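Local atomic coordinates of endoglucanase, glycoside hydrolase family 5 protein (Cytophaga hutchinsonii, PDB entry 5IHS), a protein that probably hydrolyses internal beta-1,4-glucosidic bonds of cellulose as a glycoside hydrolase family 5 endoglucanase with a TIM-barrel fold. Residues Ile153-Tyr158 / Asn189-Gly194. Sequence-based numbering, arbitrary orientation.
Sequences IIYEVY and NIIVVG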
loop_
_atom_site.group_PDB
_atom_site.type_symbol
_atom_site.label_atom_id
_atom_site.label_comp_id
_atom_site.label_asym_id
_atom_site.label_seq_id
_atom_site.Cartn_x
_atom_site.Cartn_y
_atom_site.Cartn_z
ATOM N N ILE A 153 2.005 -9.480 7.275
ATOM C CA ILE A 153 0.720 -9.022 6.742
ATOM C C ILE A 153 0.379 -7.621 7.233
ATOM O O ILE A 153 0.402 -7.351 8.437
ATOM C CB ILE A 153 -0.401 -9.984 7.166
ATOM C CG1 ILE A 153 -0.050 -11.460 6.903
ATOM C CG2 ILE A 153 -1.735 -9.548 6.548
ATOM C CD1 ILE A 153 0.144 -11.794 5.467
ATOM N N ILE A 154 -0.038 -6.771 6.295
ATOM C CA ILE A 154 -0.668 -5.477 6.544
ATOM C C ILE A 154 -1.982 -5.474 5.763
ATOM O O ILE A 154 -2.001 -5.837 4.583
ATOM C CB ILE A 154 0.244 -4.327 6.059
ATOM C CG1 ILE A 154 1.594 -4.358 6.790
ATOM C CG2 ILE A 154 -0.447 -2.975 6.222
ATOM C CD1 ILE A 154 2.671 -3.540 6.105
ATOM N N TYR A 155 -3.085 -5.108 6.420
ATOM C CA TYR A 155 -4.389 -5.072 5.768
ATOM C C TYR A 155 -4.736 -3.645 5.365
ATOM O O TYR A 155 -4.511 -2.711 6.136
ATOM C CB TYR A 155 -5.484 -5.591 6.698
ATOM C CG TYR A 155 -5.238 -6.972 7.247
ATOM C CD1 TYR A 155 -5.632 -8.101 6.550
ATOM C CD2 TYR A 155 -4.621 -7.150 8.472
ATOM C CE1 TYR A 155 -5.416 -9.370 7.063
ATOM C CE2 TYR A 155 -4.403 -8.416 8.997
ATOM C CZ TYR A 155 -4.803 -9.519 8.289
ATOM O OH TYR A 155 -4.589 -10.792 8.772
ATOM N N GLU A 156 -5.326 -3.472 4.180
ATOM C CA GLU A 156 -5.774 -2.167 3.689
ATOM C C GLU A 156 -7.226 -2.340 3.245
ATOM O O GLU A 156 -7.515 -2.914 2.192
ATOM C CB GLU A 156 -4.850 -1.668 2.581
ATOM C CG GLU A 156 -5.311 -0.358 1.963
ATOM C CD GLU A 156 -4.391 0.167 0.877
ATOM O OE1 GLU A 156 -3.442 -0.543 0.473
ATOM O OE2 GLU A 156 -4.622 1.327 0.431
ATOM N N VAL A 157 -8.157 -1.867 4.081
ATOM C CA VAL A 157 -9.558 -2.283 3.961
ATOM C C VAL A 157 -10.394 -1.484 2.972
ATOM O O VAL A 157 -11.497 -1.927 2.624
ATOM C CB VAL A 157 -10.256 -2.305 5.336
ATOM C CG1 VAL A 157 -9.567 -3.308 6.261
ATOM C CG2 VAL A 157 -10.316 -0.920 5.970
ATOM N N TYR A 158 -9.911 -0.339 2.497
ATOM C CA TYR A 158 -10.722 0.505 1.605
ATOM C C TYR A 158 -9.774 1.469 0.875
ATOM O O TYR A 158 -9.549 2.586 1.341
ATOM C CB TYR A 158 -11.766 1.268 2.413
ATOM C CG TYR A 158 -12.856 1.983 1.633
ATOM C CD1 TYR A 158 -12.743 2.234 0.272
ATOM C CD2 TYR A 158 -14.008 2.413 2.283
ATOM C CE1 TYR A 158 -13.746 2.902 -0.414
ATOM C CE2 TYR A 158 -15.012 3.076 1.608
ATOM C CZ TYR A 158 -14.875 3.319 0.259
ATOM O OH TYR A 158 -15.844 3.982 -0.460
ATOM N N ASN A 189 -1.700 -7.339 13.745
ATOM C CA ASN A 189 -1.128 -6.793 12.519
ATOM C C ASN A 189 -1.835 -5.492 12.134
ATOM O O ASN A 189 -3.010 -5.270 12.440
ATOM C CB ASN A 189 -1.180 -7.810 11.386
ATOM C CG ASN A 189 -0.120 -8.897 11.528
ATOM O OD1 ASN A 189 0.983 -8.662 12.063
ATOM N ND2 ASN A 189 -0.436 -10.089 11.044
ATOM N N ILE A 190 -1.090 -4.617 11.460
ATOM C CA ILE A 190 -1.577 -3.284 11.145
ATOM C C ILE A 190 -2.724 -3.338 10.145
ATOM O O ILE A 190 -2.703 -4.103 9.172
ATOM C CB ILE A 190 -0.406 -2.426 10.643
ATOM C CG1 ILE A 190 0.577 -2.160 11.795
ATOM C CG2 ILE A 190 -0.910 -1.102 10.037
ATOM C CD1 ILE A 190 1.815 -1.415 11.418
ATOM N N ILE A 191 -3.712 -2.475 10.373
ATOM C CA ILE A 191 -4.817 -2.249 9.456
ATOM C C ILE A 191 -4.796 -0.777 9.061
ATOM O O ILE A 191 -4.782 0.100 9.934
ATOM C CB ILE A 191 -6.164 -2.631 10.097
ATOM C CG1 ILE A 191 -6.157 -4.094 10.562
ATOM C CG2 ILE A 191 -7.293 -2.364 9.127
ATOM C CD1 ILE A 191 -7.334 -4.450 11.464
ATOM N N VAL A 192 -4.795 -0.518 7.749
ATOM C CA VAL A 192 -4.725 0.832 7.191
ATOM C C VAL A 192 -6.087 1.158 6.593
ATOM O O VAL A 192 -6.632 0.365 5.814
ATOM C CB VAL A 192 -3.630 0.957 6.114
ATOM C CG1 VAL A 192 -3.480 2.407 5.686
ATOM C CG2 VAL A 192 -2.290 0.366 6.583
ATOM N N VAL A 193 -6.626 2.332 6.938
ATOM C CA VAL A 193 -7.980 2.732 6.576
ATOM C C VAL A 193 -7.954 3.965 5.675
ATOM O O VAL A 193 -7.389 5.005 6.043
ATOM C CB VAL A 193 -8.828 3.010 7.830
ATOM C CG1 VAL A 193 -10.252 3.400 7.428
ATOM C CG2 VAL A 193 -8.827 1.813 8.775
ATOM N N GLY A 194 -8.623 3.849 4.517
ATOM C CA GLY A 194 -8.700 4.937 3.567
ATOM C C GLY A 194 -9.507 6.118 4.063
ATOM O O GLY A 194 -10.277 6.032 5.017
HETATM O O HOH W 1 1.368 -5.469 10.261
HETATM O O HOH W 2 -7.913 1.240 3.508
#
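Tyr155 uses its N-H on Ile190 and its carbonyl on Val192, tying strand 153-156 to strand 191-193, its parallel neighbour in the closed eight-stranded TIM barrel; helix 167-185 makes the beta-alpha-beta crossover between them. Three backbone hydrogen bonds set the register: Tyr155 N to Ile190 O (3.0 Å), Val192 N to Tyr155 O (2.7 Å) and Val157 N to Val192 O (3.2 Å). At the two ends water takes over. One molecule donates to Ile153 O and accepts from Ile190 N; the other accepts from Tyr158 N and donates to Val192 O.

On the barrel's outer side, under helices 133-147 and 167-185, Tyr155 CD2 meets Ile191 CG1 at 4.0 Å, and Val157 CG1 touches Ile191 CG2. Ile191 reaches both because CG1 lies anti to its carbonyl carbon (chi1 -57°), while CG2 lies anti to N. Ile153 CG2 sits over one face of the Tyr155 ring, offset toward the rim. On the inner side, Ile154 CG2 packs against Val192 CG2 at 3.8 Å. Beside them Glu156 extends fully to a carboxylate held by Arg85, through a salt bridge, and Thr247.

The Tyr155 hydroxyl and the amide of Asn189, just ahead of strand 191-193, converge on Asp186, whose OD2 takes both Tyr155 OH and Asn189 ND2; the same amide nitrogen also bonds Ile150 O. The Asn189 amide plane is turned 43° from the Tyr155 ring. With an alanine here CB would stay, but Ile150 O would probably lose this donor and Asp186 one of the bonds that fix its carboxylate. Asn189 CB itself lies 3.4 Å from Ile153 O and 4.1 Å from Tyr155 CE2.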